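Local atomic coordinates of glycosyl hydrolase BlGH5_18 (PDB entry 7LQX), a protein that probably hydrolyses glycosidic bonds of N-glycans, as a family GH5 subfamily 18 glycosidase of a gut-dwelling bifidobacterium. Residues A[135-146]-A[189-199]. Residues are numbered along the deposited sequence; the frame is centred on the assembly and turned at random. Where two conformers were deposited one is given.
Sequences VKAEKTLVAELY and DLLAVVDRRKH
K139 reaches from helix 132-149 to D189 of helix 180-191, and Y146 to the loop that leads into strand 200-202, joining two neighbouring helices of the outer layer of the (β/α)8 barrel, the fold of GH5 enzymes. Y146 OH and H199 ND1 share a hydrogen bond of 2.7 Å, the hydroxyl lying at the imidazole edge. D195 N adds a weak, bent bond to the same oxygen (N-H...O 141°). With CG anti to its backbone N (chi1 176°), Y146 extends its ring along the loop, and V194 CA makes a CH-pi contact over one face, 4.2 Å from the centroid. At the other end K139 NZ bridges to D189 OD1 at 2.7 Å, on the syn side but tilted out of the carboxylate plane, and also donates to a water that in turn donates to D189 O. A methionine in place of K139 would probably leave the D189 carboxylate without this cation and take from the water the N-H it accepts. E138 OE2 is satisfied by W186 NE1 while L190 CD2 packs against it. R197 NE meets D195 OD1 and NH2 meets OD2; R197 N also donates to OD1, making an Asx turn. Between the polar ends, V193 CG1 touches V142 CG1 and presses to 3.5 Å from A143 CA.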
loop_
_atom_site.group_PDB
_atom_site.type_symbol
_atom_site.label_atom_id
_atom_site.label_comp_id
_atom_site.label_asym_id
_atom_site.label_seq_id
_atom_site.Cartn_x
_atom_site.Cartn_y
_atom_site.Cartn_z
ATOM N N VAL A 135 -8.900 -3.151 -15.054
ATOM C CA VAL A 135 -9.023 -2.172 -16.129
ATOM C C VAL A 135 -10.349 -1.430 -16.028
ATOM O O VAL A 135 -10.408 -0.210 -16.217
ATOM C CB VAL A 135 -8.847 -2.856 -17.497
ATOM C CG1 VAL A 135 -9.152 -1.880 -18.627
ATOM C CG2 VAL A 135 -7.441 -3.419 -17.622
ATOM N N LYS A 136 -11.436 -2.148 -15.730
ATOM C CA LYS A 136 -12.713 -1.470 -15.546
ATOM C C LYS A 136 -12.631 -0.477 -14.394
ATOM O O LYS A 136 -13.156 0.639 -14.485
ATOM C CB LYS A 136 -13.829 -2.489 -15.314
ATOM C CG LYS A 136 -15.184 -1.848 -15.067
ATOM N N ALA A 137 -11.973 -0.866 -13.298
ATOM C CA ALA A 137 -11.847 0.028 -12.151
ATOM C C ALA A 137 -10.991 1.241 -12.487
ATOM O O ALA A 137 -11.273 2.360 -12.036
ATOM C CB ALA A 137 -11.250 -0.731 -10.966
ATOM N N GLU A 138 -9.933 1.040 -13.270
ATOM C CA GLU A 138 -9.113 2.165 -13.695
ATOM C C GLU A 138 -9.934 3.137 -14.524
ATOM O O GLU A 138 -9.891 4.353 -14.306
ATOM C CB GLU A 138 -7.931 1.653 -14.511
ATOM C CG GLU A 138 -6.923 0.869 -13.706
ATOM C CD GLU A 138 -6.107 -0.062 -14.572
ATOM O OE1 GLU A 138 -5.529 -1.024 -14.028
ATOM O OE2 GLU A 138 -6.046 0.161 -15.796
ATOM N N LYS A 139 -10.707 2.613 -15.471
ATOM C CA LYS A 139 -11.525 3.485 -16.301
ATOM C C LYS A 139 -12.546 4.234 -15.463
ATOM O O LYS A 139 -12.802 5.420 -15.695
ATOM C CB LYS A 139 -12.216 2.670 -17.389
ATOM C CG LYS A 139 -11.281 2.167 -18.466
ATOM C CD LYS A 139 -12.031 1.375 -19.532
ATOM C CE LYS A 139 -13.105 2.229 -20.194
ATOM N NZ LYS A 139 -13.647 1.616 -21.442
ATOM N N THR A 140 -13.142 3.560 -14.478
ATOM C CA THR A 140 -14.097 4.225 -13.599
ATOM C C THR A 140 -13.441 5.373 -12.839
ATOM O O THR A 140 -14.020 6.461 -12.735
ATOM C CB THR A 140 -14.717 3.206 -12.642
ATOM O OG1 THR A 140 -15.326 2.154 -13.402
ATOM C CG2 THR A 140 -15.763 3.862 -11.779
ATOM N N LEU A 141 -12.233 5.155 -12.306
ATOM C CA LEU A 141 -11.537 6.229 -11.599
ATOM C C LEU A 141 -11.198 7.387 -12.537
ATOM O O LEU A 141 -11.403 8.557 -12.194
ATOM C CB LEU A 141 -10.282 5.701 -10.900
ATOM C CG LEU A 141 -9.524 6.780 -10.118
ATOM C CD1 LEU A 141 -10.421 7.410 -9.042
ATOM C CD2 LEU A 141 -8.254 6.223 -9.508
ATOM N N VAL A 142 -10.663 7.088 -13.725
ATOM C CA VAL A 142 -10.377 8.161 -14.675
ATOM C C VAL A 142 -11.645 8.963 -14.960
ATOM O O VAL A 142 -11.629 10.197 -14.954
ATOM C CB VAL A 142 -9.761 7.614 -15.976
ATOM C CG1 VAL A 142 -9.550 8.750 -16.979
ATOM C CG2 VAL A 142 -8.457 6.911 -15.722
ATOM N N ALA A 143 -12.758 8.273 -15.223
ATOM C CA ALA A 143 -13.995 8.974 -15.555
ATOM C C ALA A 143 -14.479 9.832 -14.394
ATOM O O ALA A 143 -14.920 10.970 -14.596
ATOM C CB ALA A 143 -15.079 7.978 -15.969
ATOM N N GLU A 144 -14.411 9.309 -13.170
ATOM C CA GLU A 144 -14.905 10.065 -12.023
ATOM C C GLU A 144 -14.018 11.273 -11.752
ATOM O O GLU A 144 -14.512 12.388 -11.551
ATOM C CB GLU A 144 -14.968 9.162 -10.794
ATOM C CG GLU A 144 -15.957 8.025 -10.915
ATOM N N LEU A 145 -12.703 11.068 -11.761
ATOM C CA LEU A 145 -11.777 12.173 -11.544
ATOM C C LEU A 145 -11.886 13.193 -12.668
ATOM O O LEU A 145 -11.994 14.400 -12.419
ATOM C CB LEU A 145 -10.353 11.629 -11.430
ATOM C CG LEU A 145 -9.249 12.655 -11.173
ATOM C CD1 LEU A 145 -9.471 13.404 -9.871
ATOM C CD2 LEU A 145 -7.882 11.973 -11.163
ATOM N N TYR A 146 -11.896 12.721 -13.918
ATOM C CA TYR A 146 -12.000 13.629 -15.053
ATOM C C TYR A 146 -13.286 14.444 -14.994
ATOM O O TYR A 146 -13.281 15.649 -15.278
ATOM C CB TYR A 146 -11.934 12.837 -16.360
ATOM C CG TYR A 146 -12.131 13.714 -17.568
ATOM C CD1 TYR A 146 -11.177 14.653 -17.928
ATOM C CD2 TYR A 146 -13.271 13.610 -18.342
ATOM C CE1 TYR A 146 -11.355 15.468 -19.034
ATOM C CE2 TYR A 146 -13.462 14.418 -19.448
ATOM C CZ TYR A 146 -12.509 15.349 -19.789
ATOM O OH TYR A 146 -12.742 16.136 -20.900
ATOM N N ASP A 189 -7.878 2.434 -24.504
ATOM C CA ASP A 189 -9.102 2.307 -23.717
ATOM C C ASP A 189 -9.185 3.371 -22.630
ATOM O O ASP A 189 -10.248 3.964 -22.414
ATOM C CB ASP A 189 -9.141 0.898 -23.119
ATOM C CG ASP A 189 -10.503 0.507 -22.581
ATOM O OD1 ASP A 189 -11.517 1.127 -22.957
ATOM O OD2 ASP A 189 -10.551 -0.444 -21.769
ATOM N N LEU A 190 -8.074 3.634 -21.940
ATOM C CA LEU A 190 -8.092 4.624 -20.866
ATOM C C LEU A 190 -8.067 6.049 -21.408
ATOM O O LEU A 190 -8.737 6.933 -20.859
ATOM C CB LEU A 190 -6.924 4.382 -19.907
ATOM C CG LEU A 190 -7.181 3.392 -18.771
ATOM C CD1 LEU A 190 -7.381 1.972 -19.270
ATOM C CD2 LEU A 190 -6.038 3.448 -17.768
ATOM N N LEU A 191 -7.309 6.296 -22.482
ATOM C CA LEU A 191 -7.252 7.639 -23.056
ATOM C C LEU A 191 -8.617 8.085 -23.558
ATOM O O LEU A 191 -8.922 9.284 -23.543
ATOM C CB LEU A 191 -6.226 7.683 -24.190
ATOM C CG LEU A 191 -4.774 7.494 -23.752
ATOM C CD1 LEU A 191 -3.904 7.228 -24.968
ATOM C CD2 LEU A 191 -4.249 8.698 -22.961
ATOM N N ALA A 192 -9.439 7.140 -24.015
ATOM C CA ALA A 192 -10.741 7.449 -24.587
ATOM C C ALA A 192 -11.717 8.009 -23.569
ATOM O O ALA A 192 -12.764 8.532 -23.961
ATOM C CB ALA A 192 -11.340 6.188 -25.212
ATOM N N VAL A 193 -11.411 7.900 -22.274
ATOM C CA VAL A 193 -12.282 8.477 -21.260
ATOM C C VAL A 193 -12.295 9.994 -21.349
ATOM O O VAL A 193 -13.300 10.630 -21.013
ATOM C CB VAL A 193 -11.859 7.985 -19.865
ATOM C CG1 VAL A 193 -12.728 8.622 -18.793
ATOM C CG2 VAL A 193 -11.939 6.469 -19.801
ATOM N N VAL A 194 -11.203 10.599 -21.808
ATOM C CA VAL A 194 -11.071 12.052 -21.849
ATOM C C VAL A 194 -11.708 12.592 -23.122
ATOM O O VAL A 194 -11.553 12.015 -24.201
ATOM C CB VAL A 194 -9.579 12.431 -21.793
ATOM C CG1 VAL A 194 -9.382 13.942 -21.910
ATOM C CG2 VAL A 194 -8.941 11.901 -20.517
ATOM N N ASP A 195 -12.410 13.719 -23.010
ATOM C CA ASP A 195 -12.881 14.446 -24.192
ATOM C C ASP A 195 -11.710 15.266 -24.724
ATOM O O ASP A 195 -11.424 16.365 -24.238
ATOM C CB ASP A 195 -14.082 15.323 -23.864
ATOM C CG ASP A 195 -14.617 16.061 -25.085
ATOM O OD1 ASP A 195 -13.963 16.035 -26.146
ATOM O OD2 ASP A 195 -15.700 16.672 -24.980
ATOM N N ARG A 196 -11.019 14.730 -25.723
ATOM C CA ARG A 196 -9.791 15.346 -26.219
ATOM C C ARG A 196 -10.042 16.578 -27.073
ATOM O O ARG A 196 -9.078 17.256 -27.444
ATOM C CB ARG A 196 -8.939 14.296 -26.935
ATOM C CG ARG A 196 -8.429 13.252 -25.943
ATOM C CD ARG A 196 -7.854 12.037 -26.605
ATOM N NE ARG A 196 -6.609 12.337 -27.289
ATOM C CZ ARG A 196 -5.899 11.434 -27.954
ATOM N NH1 ARG A 196 -6.324 10.178 -28.005
ATOM N NH2 ARG A 196 -4.777 11.786 -28.559
ATOM N N ARG A 197 -11.299 16.918 -27.349
ATOM C CA ARG A 197 -11.581 18.237 -27.893
ATOM C C ARG A 197 -11.410 19.328 -26.844
ATOM O O ARG A 197 -11.202 20.491 -27.202
ATOM C CB ARG A 197 -13.007 18.291 -28.432
ATOM C CG ARG A 197 -13.313 17.247 -29.493
ATOM C CD ARG A 197 -14.813 17.196 -29.767
ATOM N NE ARG A 197 -15.563 16.931 -28.541
ATOM C CZ ARG A 197 -16.873 17.106 -28.401
ATOM N NH1 ARG A 197 -17.603 17.555 -29.412
ATOM N NH2 ARG A 197 -17.453 16.836 -27.240
ATOM N N LYS A 198 -11.483 18.976 -25.558
ATOM C CA LYS A 198 -11.438 19.960 -24.487
ATOM C C LYS A 198 -10.210 19.862 -23.598
ATOM O O LYS A 198 -9.815 20.872 -23.011
ATOM C CB LYS A 198 -12.669 19.817 -23.582
ATOM C CG LYS A 198 -13.992 20.056 -24.280
ATOM C CD LYS A 198 -15.146 19.740 -23.339
ATOM C CE LYS A 198 -16.495 20.071 -23.950
ATOM N NZ LYS A 198 -17.564 20.081 -22.907
ATOM N N HIS A 199 -9.597 18.680 -23.492
ATOM C CA HIS A 199 -8.499 18.431 -22.568
ATOM C C HIS A 199 -7.530 17.442 -23.194
ATOM O O HIS A 199 -7.927 16.595 -23.995
ATOM C CB HIS A 199 -9.028 17.846 -21.252
ATOM C CG HIS A 199 -10.007 18.734 -20.561
ATOM N ND1 HIS A 199 -11.364 18.489 -20.547
ATOM C CD2 HIS A 199 -9.823 19.877 -19.862
ATOM C CE1 HIS A 199 -11.974 19.453 -19.884
ATOM N NE2 HIS A 199 -11.060 20.306 -19.456
HETATM O O HOH W 1 -12.837 3.644 -23.215
#